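Local coordinates for protein thermostable carboxypeptidase 1 (Pyrococcus furiosus, PDB 1KA2) that removes amino acids one after another from the C-terminus of peptides with broad specificity, as a cobalt-dependent homodimeric metallocarboxypeptidase, at residues Trp119-Phe128 against Lys401-Ile410; Gly257-Leu265 against Tyr339-Pro347. All coordinates share one frame; numbering follows the deposited sequence.

Contact 1 (Trp119-Phe128 against Lys401-Ile410); sequences WEEAKAKDDF and KYSEGILQDI
L407 pushes its two methyls into the hollow between the end of helix 102-124 and the chain that turns away from it. L407 CD1 meets the edge of the F128 ring, 3.6 Å from F128 CD1, while CD2 lies against the backbone of A122, whose small CB leaves room for it. I406 adds its own bump, I406 CD1 touching F128 CE1, the two side chains crossing at about a right angle. The broad Y402 ring receives F128 CB almost exactly over its centre, 3.5 Å from the centroid, a CH-pi contact.

At the other end W119, with CG anti to the backbone N (chi1 162°), carries its indole across to I410, which packs over one face. The indole is also polar at its rim: NE1 donates to L407 O at 2.9 Å, though the N-H...O angle of 133° is well short of straight. With an alanine here, L407 O would probably lose this donor and a gap would open beside I410. Extended K123 runs past L407 O to place NZ 3.2 Å from Q408 O, which it hydrogen-bonds; lysine suits the place because its chain covers one carbonyl on the way to the next. D126, just past the helix, accepts from S403 N, and a water joins its OD2 to K401 NZ.

R351 and R366 form salt bridges with D409, and R351 N hydrogen-bonds Q408 OE1. The predicted GXXQDXHW motif of M32 carboxypeptidases thus begins in a loop, G405-I410, packed against the C-terminal end of helix 102-124.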
loop_
_atom_site.group_PDB
_atom_site.type_symbol
_atom_site.label_atom_id
_atom_site.label_comp_id
_atom_site.label_asym_id
_atom_site.label_seq_id
_atom_site.Cartn_x
_atom_site.Cartn_y
_atom_site.Cartn_z
ATOM N N TRP A 119 3.441 -0.220 28.498
ATOM C CA TRP A 119 2.160 -0.874 28.764
ATOM C C TRP A 119 2.214 -2.274 28.160
ATOM O O TRP A 119 1.692 -3.241 28.729
ATOM C CB TRP A 119 1.020 -0.090 28.103
ATOM C CG TRP A 119 -0.247 -0.869 27.950
ATOM C CD1 TRP A 119 -1.237 -1.022 28.885
ATOM C CD2 TRP A 119 -0.641 -1.656 26.820
ATOM N NE1 TRP A 119 -2.211 -1.858 28.410
ATOM C CE2 TRP A 119 -1.871 -2.263 27.147
ATOM C CE3 TRP A 119 -0.070 -1.918 25.569
ATOM C CZ2 TRP A 119 -2.550 -3.108 26.257
ATOM C CZ3 TRP A 119 -0.741 -2.755 24.691
ATOM C CH2 TRP A 119 -1.962 -3.343 25.036
ATOM N N GLU A 120 2.869 -2.373 27.007
ATOM C CA GLU A 120 2.976 -3.635 26.298
ATOM C C GLU A 120 3.697 -4.733 27.091
ATOM O O GLU A 120 3.270 -5.891 27.076
ATOM C CB GLU A 120 3.642 -3.392 24.938
ATOM C CG GLU A 120 3.277 -4.417 23.882
ATOM C CD GLU A 120 3.663 -3.980 22.463
ATOM O OE1 GLU A 120 2.987 -3.081 21.907
ATOM O OE2 GLU A 120 4.655 -4.526 21.921
ATOM N N GLU A 121 4.781 -4.390 27.780
ATOM C CA GLU A 121 5.487 -5.392 28.569
ATOM C C GLU A 121 4.767 -5.570 29.897
ATOM O O GLU A 121 4.687 -6.680 30.415
ATOM C CB GLU A 121 6.955 -5.003 28.803
ATOM C CG GLU A 121 7.928 -5.577 27.749
ATOM C CD GLU A 121 7.823 -7.097 27.601
ATOM O OE1 GLU A 121 7.708 -7.784 28.643
ATOM O OE2 GLU A 121 7.868 -7.601 26.450
ATOM N N ALA A 122 4.215 -4.483 30.430
ATOM C CA ALA A 122 3.482 -4.532 31.696
ATOM C C ALA A 122 2.287 -5.497 31.651
ATOM O O ALA A 122 1.994 -6.167 32.643
ATOM C CB ALA A 122 3.001 -3.133 32.081
ATOM N N LYS A 123 1.599 -5.557 30.510
ATOM C CA LYS A 123 0.445 -6.445 30.358
ATOM C C LYS A 123 0.899 -7.883 30.294
ATOM O O LYS A 123 0.292 -8.765 30.892
ATOM C CB LYS A 123 -0.339 -6.138 29.082
ATOM C CG LYS A 123 -1.519 -7.081 28.884
ATOM C CD LYS A 123 -2.276 -6.808 27.592
ATOM C CE LYS A 123 -3.433 -7.791 27.439
ATOM N NZ LYS A 123 -4.184 -7.604 26.168
ATOM N N ALA A 124 1.975 -8.110 29.552
ATOM C CA ALA A 124 2.525 -9.447 29.388
ATOM C C ALA A 124 3.105 -10.003 30.692
ATOM O O ALA A 124 2.908 -11.174 31.010
ATOM C CB ALA A 124 3.595 -9.432 28.294
ATOM N N LYS A 125 3.812 -9.167 31.447
ATOM C CA LYS A 125 4.408 -9.616 32.702
ATOM C C LYS A 125 3.527 -9.302 33.915
ATOM O O LYS A 125 3.981 -9.372 35.060
ATOM C CB LYS A 125 5.799 -8.994 32.888
ATOM C CG LYS A 125 6.618 -9.657 34.002
ATOM C CD LYS A 125 8.068 -9.196 34.019
ATOM C CE LYS A 125 8.884 -10.008 35.019
ATOM N NZ LYS A 125 10.354 -9.783 34.877
ATOM N N ASP A 126 2.266 -8.964 33.656
ATOM C CA ASP A 126 1.307 -8.648 34.716
ATOM C C ASP A 126 1.880 -7.750 35.805
ATOM O O ASP A 126 1.782 -8.077 36.983
ATOM C CB ASP A 126 0.790 -9.937 35.367
ATOM C CG ASP A 126 -0.117 -10.730 34.456
ATOM O OD1 ASP A 126 -1.199 -10.217 34.111
ATOM O OD2 ASP A 126 0.251 -11.862 34.084
ATOM N N ASP A 127 2.473 -6.625 35.427
ATOM C CA ASP A 127 3.043 -5.726 36.420
ATOM C C ASP A 127 2.639 -4.278 36.176
ATOM O O ASP A 127 3.143 -3.621 35.255
ATOM C CB ASP A 127 4.565 -5.846 36.431
ATOM C CG ASP A 127 5.209 -4.946 37.465
ATOM O OD1 ASP A 127 4.805 -5.000 38.648
ATOM O OD2 ASP A 127 6.123 -4.183 37.097
ATOM N N PHE A 128 1.734 -3.788 37.023
ATOM C CA PHE A 128 1.226 -2.429 36.911
ATOM C C PHE A 128 2.268 -1.365 37.235
ATOM O O PHE A 128 2.160 -0.231 36.768
ATOM C CB PHE A 128 0.008 -2.236 37.823
ATOM C CG PHE A 128 -0.745 -0.955 37.571
ATOM C CD1 PHE A 128 -1.518 -0.798 36.420
ATOM C CD2 PHE A 128 -0.670 0.103 38.473
ATOM C CE1 PHE A 128 -2.206 0.395 36.171
ATOM C CE2 PHE A 128 -1.358 1.305 38.230
ATOM C CZ PHE A 128 -2.126 1.447 37.077
ATOM N N LYS A 401 -5.567 -10.667 38.262
ATOM C CA LYS A 401 -4.290 -10.184 37.778
ATOM C C LYS A 401 -4.500 -8.941 36.908
ATOM O O LYS A 401 -5.561 -8.756 36.313
ATOM C CB LYS A 401 -3.567 -11.288 37.005
ATOM C CG LYS A 401 -4.435 -12.072 36.043
ATOM C CD LYS A 401 -3.564 -13.032 35.239
ATOM C CE LYS A 401 -4.367 -13.842 34.255
ATOM N NZ LYS A 401 -3.481 -14.727 33.465
ATOM N N TYR A 402 -3.487 -8.088 36.845
ATOM C CA TYR A 402 -3.585 -6.847 36.089
ATOM C C TYR A 402 -3.992 -7.004 34.625
ATOM O O TYR A 402 -4.720 -6.165 34.099
ATOM C CB TYR A 402 -2.266 -6.067 36.205
ATOM C CG TYR A 402 -1.983 -5.569 37.611
ATOM C CD1 TYR A 402 -0.801 -5.910 38.273
ATOM C CD2 TYR A 402 -2.900 -4.755 38.283
ATOM C CE1 TYR A 402 -0.537 -5.452 39.573
ATOM C CE2 TYR A 402 -2.645 -4.287 39.583
ATOM C CZ TYR A 402 -1.462 -4.639 40.221
ATOM O OH TYR A 402 -1.199 -4.167 41.495
ATOM N N SER A 403 -3.551 -8.080 33.975
ATOM C CA SER A 403 -3.879 -8.309 32.563
ATOM C C SER A 403 -5.363 -8.584 32.305
ATOM O O SER A 403 -5.867 -8.306 31.215
ATOM C CB SER A 403 -3.025 -9.449 31.989
ATOM O OG SER A 403 -3.134 -10.633 32.760
ATOM N N GLU A 404 -6.055 -9.141 33.297
ATOM C CA GLU A 404 -7.486 -9.408 33.172
ATOM C C GLU A 404 -8.235 -8.140 33.520
ATOM O O GLU A 404 -9.430 -8.036 33.265
ATOM C CB GLU A 404 -7.950 -10.477 34.151
ATOM C CG GLU A 404 -7.226 -11.767 34.069
ATOM C CD GLU A 404 -7.854 -12.791 34.972
ATOM O OE1 GLU A 404 -7.948 -12.520 36.191
ATOM O OE2 GLU A 404 -8.259 -13.851 34.450
ATOM N N GLY A 405 -7.534 -7.181 34.109
ATOM C CA GLY A 405 -8.194 -5.946 34.492
ATOM C C GLY A 405 -7.792 -4.667 33.785
ATOM O O GLY A 405 -7.826 -4.570 32.569
ATOM N N ILE A 406 -7.401 -3.684 34.583
ATOM C CA ILE A 406 -7.010 -2.366 34.103
ATOM C C ILE A 406 -5.968 -2.341 32.964
ATOM O O ILE A 406 -5.857 -1.362 32.240
ATOM C CB ILE A 406 -6.494 -1.526 35.298
ATOM C CG1 ILE A 406 -6.353 -0.054 34.913
ATOM C CG2 ILE A 406 -5.180 -2.119 35.790
ATOM C CD1 ILE A 406 -5.986 0.848 36.114
ATOM N N LEU A 407 -5.223 -3.423 32.800
ATOM C CA LEU A 407 -4.197 -3.469 31.774
ATOM C C LEU A 407 -4.603 -4.072 30.424
ATOM O O LEU A 407 -3.840 -4.019 29.459
ATOM C CB LEU A 407 -2.983 -4.219 32.336
ATOM C CG LEU A 407 -1.684 -3.420 32.493
ATOM C CD1 LEU A 407 -1.955 -2.010 33.051
ATOM C CD2 LEU A 407 -0.741 -4.223 33.389
ATOM N N GLN A 408 -5.801 -4.641 30.348
ATOM C CA GLN A 408 -6.237 -5.292 29.114
ATOM C C GLN A 408 -6.286 -4.483 27.816
ATOM O O GLN A 408 -5.993 -5.028 26.746
ATOM C CB GLN A 408 -7.596 -5.969 29.315
ATOM C CG GLN A 408 -8.769 -5.027 29.569
ATOM C CD GLN A 408 -10.065 -5.793 29.769
ATOM O OE1 GLN A 408 -10.867 -5.944 28.841
ATOM N NE2 GLN A 408 -10.268 -6.299 30.984
ATOM N N ASP A 409 -6.658 -3.204 27.886
ATOM C CA ASP A 409 -6.761 -2.376 26.675
ATOM C C ASP A 409 -5.626 -1.379 26.466
ATOM O O ASP A 409 -5.077 -0.836 27.420
ATOM C CB ASP A 409 -8.084 -1.618 26.676
ATOM C CG ASP A 409 -9.278 -2.530 26.503
ATOM O OD1 ASP A 409 -10.332 -2.235 27.114
ATOM O OD2 ASP A 409 -9.172 -3.529 25.749
ATOM N N ILE A 410 -5.307 -1.122 25.200
ATOM C CA ILE A 410 -4.235 -0.193 24.817
ATOM C C ILE A 410 -4.637 1.290 24.892
ATOM O O ILE A 410 -3.790 2.156 25.025
ATOM C CB ILE A 410 -3.777 -0.424 23.344
ATOM C CG1 ILE A 410 -3.790 -1.908 22.992
ATOM C CG2 ILE A 410 -2.373 0.127 23.138
ATOM C CD1 ILE A 410 -3.248 -2.221 21.582
HETATM O O HOH W 1 -0.924 -13.777 32.001
#

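Contact 2 (Gly257-Leu265 against Tyr339-Pro347); sequences GYDFRRTIL and YLYFNIVRP
Y341 lays its ring along R261 where two helices of the M32 metallopeptidase fold meet: the start of helix 261-278, which farther on bears the HEXXH motif, and the end of helix 335-342. R261 NE sits over one face of the phenol, toward the rim, while the aliphatic CB and CG of the arginine lie against the ring and its hydroxyl; as a cation-pi pair it is long and at most weak. The edge of Y341 in turn points at the face of F260, with centroids 5.4 Å apart and planes at 64°. F342 fills the space beside them, its CE1 4.0 Å from F260 CE1, and I264 CD1 meets its edge. Tyrosine suits this buried place because its hydroxyl can both give and take: OH donates to D259 OD1, a bond modelled very short and so uncertain in length, and accepts from R261 N.

Farther out, R262 NE forms a salt bridge with D259 OD2, though its hydrogen bond is weak, and R262 also pairs with E353. M212 and L323, from helices 209-223 and 313-326, back F260 and I264. R261, its chain bent at chi3 (-51°), turns its guanidinium toward the chain leaving helix 335-342, where a water accepts from NH2 at 2.9 Å and donates to I344 O at 2.6 Å.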
loop_
_atom_site.group_PDB
_atom_site.type_symbol
_atom_site.label_atom_id
_atom_site.label_comp_id
_atom_site.label_asym_id
_atom_site.label_seq_id
_atom_site.Cartn_x
_atom_site.Cartn_y
_atom_site.Cartn_z
ATOM N N GLY A 257 -8.274 -20.002 14.566
ATOM C CA GLY A 257 -8.073 -21.429 14.405
ATOM C C GLY A 257 -9.090 -22.231 15.199
ATOM O O GLY A 257 -9.175 -23.451 15.058
ATOM N N TYR A 258 -9.855 -21.549 16.048
ATOM C CA TYR A 258 -10.887 -22.199 16.857
ATOM C C TYR A 258 -11.944 -21.149 17.216
ATOM O O TYR A 258 -11.707 -19.957 17.038
ATOM C CB TYR A 258 -10.265 -22.806 18.124
ATOM C CG TYR A 258 -9.708 -21.783 19.098
ATOM C CD1 TYR A 258 -10.488 -21.291 20.144
ATOM C CD2 TYR A 258 -8.411 -21.284 18.957
ATOM C CE1 TYR A 258 -9.989 -20.325 21.028
ATOM C CE2 TYR A 258 -7.905 -20.319 19.828
ATOM C CZ TYR A 258 -8.699 -19.843 20.864
ATOM O OH TYR A 258 -8.205 -18.883 21.736
ATOM N N ASP A 259 -13.103 -21.590 17.704
ATOM C CA ASP A 259 -14.192 -20.677 18.075
ATOM C C ASP A 259 -14.574 -19.884 16.822
ATOM O O ASP A 259 -14.468 -18.664 16.804
ATOM C CB ASP A 259 -13.715 -19.719 19.172
ATOM C CG ASP A 259 -14.856 -19.146 19.990
ATOM O OD1 ASP A 259 -16.017 -19.227 19.551
ATOM O OD2 ASP A 259 -14.593 -18.602 21.078
ATOM N N PHE A 260 -15.037 -20.583 15.787
ATOM C CA PHE A 260 -15.372 -19.947 14.512
ATOM C C PHE A 260 -16.313 -18.748 14.522
ATOM O O PHE A 260 -16.381 -18.007 13.535
ATOM C CB PHE A 260 -15.863 -21.002 13.499
ATOM C CG PHE A 260 -17.321 -21.382 13.629
ATOM C CD1 PHE A 260 -18.322 -20.574 13.093
ATOM C CD2 PHE A 260 -17.686 -22.592 14.214
ATOM C CE1 PHE A 260 -19.658 -20.967 13.132
ATOM C CE2 PHE A 260 -19.025 -22.995 14.258
ATOM C CZ PHE A 260 -20.011 -22.180 13.714
ATOM N N ARG A 261 -17.024 -18.542 15.626
ATOM C CA ARG A 261 -17.941 -17.413 15.734
ATOM C C ARG A 261 -17.162 -16.105 15.583
ATOM O O ARG A 261 -17.646 -15.136 14.997
ATOM C CB ARG A 261 -18.634 -17.433 17.105
ATOM C CG ARG A 261 -17.671 -17.160 18.265
ATOM C CD ARG A 261 -18.234 -17.537 19.625
ATOM N NE ARG A 261 -19.556 -16.969 19.852
ATOM C CZ ARG A 261 -19.864 -16.174 20.874
ATOM N NH1 ARG A 261 -18.931 -15.849 21.769
ATOM N NH2 ARG A 261 -21.107 -15.712 21.000
ATOM N N ARG A 262 -15.951 -16.088 16.124
ATOM C CA ARG A 262 -15.108 -14.900 16.098
ATOM C C ARG A 262 -14.837 -14.311 14.717
ATOM O O ARG A 262 -15.123 -13.145 14.462
ATOM C CB ARG A 262 -13.762 -15.192 16.762
ATOM C CG ARG A 262 -13.816 -15.504 18.234
ATOM C CD ARG A 262 -12.459 -16.045 18.665
ATOM N NE ARG A 262 -12.441 -16.487 20.056
ATOM C CZ ARG A 262 -12.395 -15.667 21.097
ATOM N NH1 ARG A 262 -12.358 -14.354 20.898
ATOM N NH2 ARG A 262 -12.386 -16.163 22.330
ATOM N N THR A 263 -14.268 -15.118 13.834
ATOM C CA THR A 263 -13.943 -14.629 12.513
ATOM C C THR A 263 -15.192 -14.242 11.739
ATOM O O THR A 263 -15.182 -13.270 10.988
ATOM C CB THR A 263 -13.115 -15.670 11.715
ATOM O OG1 THR A 263 -12.668 -15.070 10.495
ATOM C CG2 THR A 263 -13.944 -16.919 11.401
ATOM N N ILE A 264 -16.276 -14.980 11.940
ATOM C CA ILE A 264 -17.521 -14.677 11.237
ATOM C C ILE A 264 -18.116 -13.329 11.636
ATOM O O ILE A 264 -18.290 -12.451 10.792
ATOM C CB ILE A 264 -18.609 -15.764 11.476
ATOM C CG1 ILE A 264 -18.245 -17.054 10.732
ATOM C CG2 ILE A 264 -19.983 -15.237 11.028
ATOM C CD1 ILE A 264 -19.308 -18.145 10.825
ATOM N N LEU A 265 -18.443 -13.169 12.915
ATOM C CA LEU A 265 -19.056 -11.920 13.370
ATOM C C LEU A 265 -18.125 -10.736 13.199
ATOM O O LEU A 265 -18.568 -9.612 12.970
ATOM C CB LEU A 265 -19.502 -12.048 14.825
ATOM C CG LEU A 265 -20.718 -12.968 14.984
ATOM C CD1 LEU A 265 -20.962 -13.261 16.449
ATOM C CD2 LEU A 265 -21.931 -12.326 14.341
ATOM N N TYR A 339 -27.245 -21.103 17.053
ATOM C CA TYR A 339 -27.895 -19.917 17.585
ATOM C C TYR A 339 -27.438 -19.640 19.018
ATOM O O TYR A 339 -26.900 -18.571 19.294
ATOM C CB TYR A 339 -29.418 -20.054 17.578
ATOM C CG TYR A 339 -30.083 -18.799 18.079
ATOM C CD1 TYR A 339 -30.185 -17.672 17.266
ATOM C CD2 TYR A 339 -30.532 -18.701 19.397
ATOM C CE1 TYR A 339 -30.715 -16.474 17.753
ATOM C CE2 TYR A 339 -31.059 -17.508 19.896
ATOM C CZ TYR A 339 -31.148 -16.400 19.072
ATOM O OH TYR A 339 -31.658 -15.216 19.563
ATOM N N LEU A 340 -27.656 -20.593 19.925
ATOM C CA LEU A 340 -27.265 -20.419 21.326
ATOM C C LEU A 340 -25.784 -20.036 21.440
ATOM O O LEU A 340 -25.397 -19.222 22.275
ATOM C CB LEU A 340 -27.548 -21.704 22.122
ATOM C CG LEU A 340 -29.024 -22.136 22.233
ATOM C CD1 LEU A 340 -29.113 -23.502 22.902
ATOM C CD2 LEU A 340 -29.826 -21.100 23.029
ATOM N N TYR A 341 -24.966 -20.633 20.582
ATOM C CA TYR A 341 -23.534 -20.369 20.543
ATOM C C TYR A 341 -23.296 -18.886 20.232
ATOM O O TYR A 341 -22.558 -18.205 20.948
ATOM C CB TYR A 341 -22.915 -21.275 19.473
ATOM C CG TYR A 341 -21.480 -21.010 19.107
ATOM C CD1 TYR A 341 -20.502 -20.831 20.088
ATOM C CD2 TYR A 341 -21.086 -20.993 17.769
ATOM C CE1 TYR A 341 -19.168 -20.643 19.743
ATOM C CE2 TYR A 341 -19.757 -20.808 17.409
ATOM C CZ TYR A 341 -18.800 -20.635 18.400
ATOM O OH TYR A 341 -17.482 -20.469 18.035
ATOM N N PHE A 342 -23.954 -18.384 19.188
ATOM C CA PHE A 342 -23.817 -16.985 18.775
ATOM C C PHE A 342 -24.379 -15.975 19.774
ATOM O O PHE A 342 -24.117 -14.782 19.660
ATOM C CB PHE A 342 -24.532 -16.759 17.435
ATOM C CG PHE A 342 -23.701 -17.079 16.219
ATOM C CD1 PHE A 342 -22.692 -18.031 16.269
ATOM C CD2 PHE A 342 -23.968 -16.450 15.004
ATOM C CE1 PHE A 342 -21.965 -18.353 15.131
ATOM C CE2 PHE A 342 -23.248 -16.766 13.861
ATOM C CZ PHE A 342 -22.244 -17.720 13.927
ATOM N N ASN A 343 -25.151 -16.444 20.747
ATOM C CA ASN A 343 -25.771 -15.539 21.707
ATOM C C ASN A 343 -25.485 -15.825 23.164
ATOM O O ASN A 343 -26.208 -15.364 24.039
ATOM C CB ASN A 343 -27.277 -15.530 21.486
ATOM C CG ASN A 343 -27.671 -14.816 20.215
ATOM O OD1 ASN A 343 -28.015 -13.645 20.241
ATOM N ND2 ASN A 343 -27.604 -15.517 19.089
ATOM N N ILE A 344 -24.434 -16.584 23.430
ATOM C CA ILE A 344 -24.076 -16.886 24.800
ATOM C C ILE A 344 -24.004 -15.589 25.603
ATOM O O ILE A 344 -23.773 -14.505 25.054
ATOM C CB ILE A 344 -22.724 -17.617 24.851
ATOM C CG1 ILE A 344 -22.924 -19.067 24.413
ATOM C CG2 ILE A 344 -22.129 -17.544 26.246
ATOM C CD1 ILE A 344 -21.680 -19.901 24.480
ATOM N N VAL A 345 -24.245 -15.697 26.905
ATOM C CA VAL A 345 -24.183 -14.541 27.787
ATOM C C VAL A 345 -23.406 -14.964 29.011
ATOM O O VAL A 345 -23.767 -15.927 29.678
ATOM C CB VAL A 345 -25.572 -14.060 28.215
ATOM C CG1 VAL A 345 -25.432 -12.931 29.232
ATOM C CG2 VAL A 345 -26.348 -13.576 27.001
ATOM N N ARG A 346 -22.323 -14.252 29.294
ATOM C CA ARG A 346 -21.497 -14.596 30.434
ATOM C C ARG A 346 -20.605 -13.455 30.888
ATOM O O ARG A 346 -19.716 -13.014 30.165
ATOM C CB ARG A 346 -20.654 -15.832 30.093
ATOM C CG ARG A 346 -19.242 -15.830 30.638
ATOM C CD ARG A 346 -18.246 -15.924 29.490
ATOM N NE ARG A 346 -18.320 -17.217 28.816
ATOM C CZ ARG A 346 -17.806 -17.470 27.615
ATOM N NH1 ARG A 346 -17.176 -16.515 26.939
ATOM N NH2 ARG A 346 -17.919 -18.684 27.089
ATOM N N PRO A 347 -20.854 -12.936 32.096
ATOM C CA PRO A 347 -19.998 -11.846 32.559
ATOM C C PRO A 347 -18.593 -12.431 32.638
ATOM O O PRO A 347 -18.415 -13.563 33.092
ATOM C CB PRO A 347 -20.592 -11.495 33.928
ATOM C CG PRO A 347 -21.237 -12.780 34.372
ATOM C CD PRO A 347 -21.880 -13.271 33.099
HETATM O O HOH W 2 -22.474 -14.030 22.880
#

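How the contacts relate
Along the chain the order is 119-128, 257-265, 339-347, 401-410, so both segments of contact 2 fall within the long interval that contact 1 closes. Their centres lie about 25 Å apart, and about 10 Å separates the nearest atoms, so the two do not touch. They share no helix: contact 1 joins the end of helix 102-124 to the loop before helix 411-414, whereas contact 2 joins helices 261-278 and 335-342. Contact 2 is the more closely linked to the metal centre, packing the start of the helix that carries H269 and H273; contact 1 lies away from the site, with the D409 side chain about 13 Å from the bound magnesium.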